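Local coordinates for protein 6-phosphogluconolactonase (Shewanella baltica, PDB 3NWP) that probably hydrolyses 6-phosphogluconolactone to 6-phosphogluconate, the second step of the oxidative pentose phosphate pathway, at residues 176-180 and 181-185; 214-217 and 218-222. All coordinates share one frame; numbering follows the deposited sequence.

Interaction 1 of 2, residues 176-180 and 181-185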
loop_
_atom_site.group_PDB
_atom_site.type_symbol
_atom_site.label_atom_id
_atom_site.label_comp_id
_atom_site.label_asym_id
_atom_site.label_seq_id
_atom_site.Cartn_x
_atom_site.Cartn_y
_atom_site.Cartn_z
ATOM N N ILE A 176 9.992 7.310 2.938
ATOM C CA ILE A 176 9.889 6.299 3.970
ATOM C C ILE A 176 8.986 5.228 3.373
ATOM O O ILE A 176 8.062 5.522 2.611
ATOM C CB ILE A 176 9.349 6.918 5.249
ATOM C CG1 ILE A 176 9.307 5.928 6.383
ATOM C CG2 ILE A 176 7.992 7.556 5.040
ATOM C CD1 ILE A 176 9.530 6.635 7.721
ATOM N N THR A 177 9.283 3.995 3.700
ATOM C CA THR A 177 8.466 2.883 3.223
ATOM C C THR A 177 8.252 1.879 4.320
ATOM O O THR A 177 9.174 1.545 5.079
ATOM C CB THR A 177 9.139 2.228 2.002
ATOM O OG1 THR A 177 8.207 1.310 1.360
ATOM C CG2 THR A 177 10.417 1.454 2.340
ATOM N N LEU A 178 7.097 1.242 4.306
ATOM C CA LEU A 178 6.971 0.009 5.064
ATOM C C LEU A 178 7.892 -1.020 4.430
ATOM O O LEU A 178 8.117 -1.056 3.243
ATOM C CB LEU A 178 5.504 -0.485 5.135
ATOM C CG LEU A 178 4.478 0.407 5.802
ATOM C CD1 LEU A 178 3.124 -0.369 6.054
ATOM C CD2 LEU A 178 4.966 1.084 7.072
ATOM N N SER A 179 8.417 -1.911 5.258
ATOM C CA SER A 179 9.303 -2.964 4.834
ATOM C C SER A 179 8.551 -4.136 4.220
ATOM O O SER A 179 7.362 -4.274 4.413
ATOM C CB SER A 179 10.105 -3.503 6.014
ATOM O OG SER A 179 9.246 -4.003 7.026
ATOM N N LYS A 180 9.266 -4.964 3.473
ATOM C CA LYS A 180 8.672 -6.212 3.003
ATOM C C LYS A 180 8.150 -7.047 4.156
ATOM O O LYS A 180 7.015 -7.589 4.109
ATOM C CB LYS A 180 9.659 -6.996 2.153
ATOM C CG LYS A 180 9.085 -8.249 1.505
ATOM C CD LYS A 180 10.196 -9.232 1.123
ATOM C CE LYS A 180 10.669 -10.051 2.305
ATOM N NZ LYS A 180 11.858 -10.882 1.920
ATOM N N SER A 181 8.940 -7.205 5.205
ATOM C CA SER A 181 8.493 -8.024 6.317
ATOM C C SER A 181 7.173 -7.492 6.893
ATOM O O SER A 181 6.260 -8.278 7.225
ATOM C CB SER A 181 9.578 -8.153 7.392
ATOM O OG SER A 181 9.935 -6.915 7.877
ATOM N N ALA A 182 7.037 -6.171 6.985
ATOM C CA ALA A 182 5.775 -5.562 7.473
ATOM C C ALA A 182 4.624 -5.818 6.502
ATOM O O ALA A 182 3.513 -6.195 6.903
ATOM C CB ALA A 182 5.946 -4.032 7.664
ATOM N N ILE A 183 4.856 -5.578 5.225
ATOM C CA ILE A 183 3.783 -5.702 4.179
ATOM C C ILE A 183 3.324 -7.135 4.075
ATOM O O ILE A 183 2.114 -7.388 3.908
ATOM C CB ILE A 183 4.283 -5.152 2.828
ATOM C CG1 ILE A 183 4.409 -3.638 2.852
ATOM C CG2 ILE A 183 3.444 -5.608 1.579
ATOM C CD1 ILE A 183 3.084 -2.817 2.977
ATOM N N LEU A 184 4.245 -8.096 4.121
ATOM C CA LEU A 184 3.867 -9.524 4.004
ATOM C C LEU A 184 3.286 -10.105 5.267
ATOM O O LEU A 184 2.580 -11.143 5.154
ATOM C CB LEU A 184 5.047 -10.354 3.503
ATOM C CG LEU A 184 5.476 -10.088 2.086
ATOM C CD1 LEU A 184 6.633 -11.041 1.749
ATOM C CD2 LEU A 184 4.313 -10.186 1.002
ATOM N N ASN A 185 3.426 -9.415 6.401
ATOM C CA ASN A 185 2.757 -9.843 7.650
ATOM C C ASN A 185 1.351 -9.240 7.647
ATOM O O ASN A 185 1.030 -8.320 8.376
ATOM C CB ASN A 185 3.524 -9.446 8.907
ATOM C CG ASN A 185 2.949 -10.110 10.166
ATOM O OD1 ASN A 185 2.359 -11.202 10.096
ATOM N ND2 ASN A 185 3.074 -9.438 11.274
#

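Interaction 2 of 2, residues 214-217 and 218-222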
loop_
_atom_site.group_PDB
_atom_site.type_symbol
_atom_site.label_atom_id
_atom_site.label_comp_id
_atom_site.label_asym_id
_atom_site.label_seq_id
_atom_site.Cartn_x
_atom_site.Cartn_y
_atom_site.Cartn_z
HETATM N N MSE A 214 12.431 -5.806 -10.394
HETATM C CA MSE A 214 11.014 -5.346 -10.240
HETATM C C MSE A 214 10.507 -5.751 -8.859
HETATM O O MSE A 214 10.040 -6.879 -8.659
HETATM C CB MSE A 214 10.129 -5.950 -11.339
HETATM C CG MSE A 214 10.470 -5.482 -12.757
HETATM SE SE MSE A 214 9.357 -6.124 -14.125
HETATM C CE MSE A 214 8.000 -5.026 -13.805
ATOM N N PRO A 215 10.603 -4.833 -7.877
ATOM C CA PRO A 215 10.316 -5.224 -6.486
ATOM C C PRO A 215 8.865 -5.692 -6.162
ATOM O O PRO A 215 8.675 -6.413 -5.192
ATOM C CB PRO A 215 10.712 -3.974 -5.708
ATOM C CG PRO A 215 11.861 -3.390 -6.535
ATOM C CD PRO A 215 11.357 -3.563 -7.950
ATOM N N ILE A 216 7.907 -5.344 -7.019
ATOM C CA ILE A 216 6.562 -5.901 -6.935
ATOM C C ILE A 216 6.606 -7.452 -6.895
ATOM O O ILE A 216 5.764 -8.097 -6.313
ATOM C CB ILE A 216 5.659 -5.347 -8.046
ATOM C CG1 ILE A 216 4.208 -5.820 -7.865
ATOM C CG2 ILE A 216 6.113 -5.856 -9.442
ATOM C CD1 ILE A 216 3.518 -5.352 -6.531
ATOM N N ARG A 217 7.636 -8.044 -7.542
ATOM C CA ARG A 217 7.762 -9.477 -7.474
ATOM C C ARG A 217 7.892 -10.067 -6.094
ATOM O O ARG A 217 7.561 -11.227 -5.884
ATOM C CB ARG A 217 8.974 -9.928 -8.358
ATOM C CG ARG A 217 8.771 -9.630 -9.839
ATOM C CD ARG A 217 10.079 -9.721 -10.625
ATOM N NE ARG A 217 9.859 -9.667 -12.057
ATOM C CZ ARG A 217 10.801 -9.372 -12.959
ATOM N NH1 ARG A 217 12.021 -9.005 -12.543
ATOM N NH2 ARG A 217 10.527 -9.394 -14.273
ATOM N N ALA A 218 8.404 -9.288 -5.123
ATOM C CA ALA A 218 8.481 -9.788 -3.759
ATOM C C ALA A 218 7.117 -10.109 -3.165
ATOM O O ALA A 218 6.985 -11.020 -2.354
ATOM C CB ALA A 218 9.257 -8.805 -2.848
ATOM N N VAL A 219 6.099 -9.388 -3.641
ATOM C CA VAL A 219 4.700 -9.628 -3.296
ATOM C C VAL A 219 4.065 -10.718 -4.185
ATOM O O VAL A 219 3.425 -11.633 -3.684
ATOM C CB VAL A 219 3.899 -8.320 -3.409
ATOM C CG1 VAL A 219 2.401 -8.565 -3.300
ATOM C CG2 VAL A 219 4.366 -7.322 -2.307
ATOM N N LEU A 220 4.369 -10.659 -5.479
ATOM C CA LEU A 220 3.729 -11.608 -6.441
ATOM C C LEU A 220 4.260 -13.010 -6.366
ATOM O O LEU A 220 3.515 -13.949 -6.662
ATOM C CB LEU A 220 3.879 -11.114 -7.860
ATOM C CG LEU A 220 3.273 -9.733 -8.174
ATOM C CD1 LEU A 220 3.463 -9.297 -9.628
ATOM C CD2 LEU A 220 1.770 -9.644 -7.747
ATOM N N ALA A 221 5.522 -13.165 -5.977
ATOM C CA ALA A 221 6.182 -14.470 -6.061
ATOM C C ALA A 221 5.938 -15.327 -4.850
ATOM O O ALA A 221 6.095 -16.564 -4.921
ATOM C CB ALA A 221 7.666 -14.300 -6.333
ATOM N N GLN A 222 5.551 -14.750 -3.735
ATOM C CA GLN A 222 5.345 -15.470 -2.482
ATOM C C GLN A 222 3.942 -16.105 -2.421
ATOM O O GLN A 222 3.040 -15.659 -3.132
ATOM C CB GLN A 222 5.664 -14.586 -1.278
ATOM C CG GLN A 222 4.811 -13.322 -1.149
ATOM C CD GLN A 222 3.413 -13.619 -0.670
ATOM O OE1 GLN A 222 3.205 -14.424 0.263
ATOM N NE2 GLN A 222 2.415 -12.960 -1.292
#

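Interaction 1 of 2, residues 176-180 and 181-185
Ser179 caps the first turn of helix 180-184: its OG accepts the backbone N-H of Ala182 at 3.1 Å, with an N-H...O angle of 155°. With chi1 at 59°, OG sits between the backbone N and the carbonyl carbon of its own residue, which turns it toward the start of the helix. The same hydroxyl is hydrogen-bonded to the carbonyl of Ala161, while Ser181 OG, 3.1 Å from Ser179 OG, is bonded to the carbonyl of Thr159. The two serines thus tie the cap to the chain that leads into strand 163-166.

Two backbone bonds continue the turn. Ile183 N reaches Ser179 O at 2.9 Å, and Leu184 N meets Lys180 O at 2.8 Å. Just before the cap, Thr177 OG1 donates to Leu178 O over 3.0 Å, and that carbonyl also takes the indole N-H of Trp146.

Apolar contacts lie alongside this polar frame. Leu178, the last residue of its strand, meets Ile183 nearly at a right angle, CD1 against CD1 at 3.9 Å, and its CB also rests on the CG1-CD1 arm of the isoleucine. In the conformer described here, one of two modelled, the aliphatic part of Lys180 slants across Leu184, whose CD1 lies 3.7 Å from Lys180 CG. That CG is anti to the backbone N (chi1 -174°), which carries the lysine chain past the leucine.

Strand 175-178, antiparallel to both 66-74 and 163-166, therefore passes straight into a short helix through a serine N-cap, a strand-to-helix junction at the end of a strand of the mixed sheet in this glucosamine-6-phosphate isomerase/6-phosphogluconolactonase family fold.

Interaction 2 of 2, residues 214-217 and 218-222
Ile216 O is gripped by two backbone N-H groups, those of Val219 and Leu220, both at 3.0 Å. The Leu220 bond lies in the carbonyl plane and is fairly straight (158°); the Val219 donor stands above that plane and its bond is more bent (136°). Ala218 N bonds to Pro215 O at 2.9 Å, and Ala221 N closes on Arg217 O at 2.8 Å. This mixture of three- and four-residue spacings winds a short helix directly out of the type I turn from Met214 to Arg217.

On the apolar side, Ile216 CG1 lies 4.0 Å from Leu220 CD1. Placing CG1 anti to the backbone N (chi1 -174°) sends that arm forward along the turn to the leucine. Met214, present as selenomethionine, places SE 3.5 Å above one face of the Arg217 guanidinium, offset toward its rim. Farther along, Gln222 NE2 returns to Val219 O at 2.9 Å.

Arg217 extends to carbonyls of Gln204, Ala205 and Asp210, joining the turn to the end of helix 196-206 and the loop that follows it. Leu220 packs on Tyr202 of that helix, whereas Val219 and Gln222 lie against Val227 of strand 227-232.

Interactions 1 and 2 follow one another along the chain, separated by strand 189-194 and helix 196-206, yet their centres are only about 12 Å apart. Side chains of helix 180-184 meet the later helical turn directly: Leu184 CD2 lies 3.8 Å from Gln222 CG, and Lys180 CD, in the conformer described, 4.1 Å from Ala218 CB. Thr225 bridges the two, its hydroxyl bonding to Leu184 O and its backbone N to Gln222 OE1. Trp146 also spans the two, bonding to Leu178 O and touching Pro215. A bound glycerol, probably from the crystallisation liquor, lies about 5 Å from the Leu220 side chain of interaction 2.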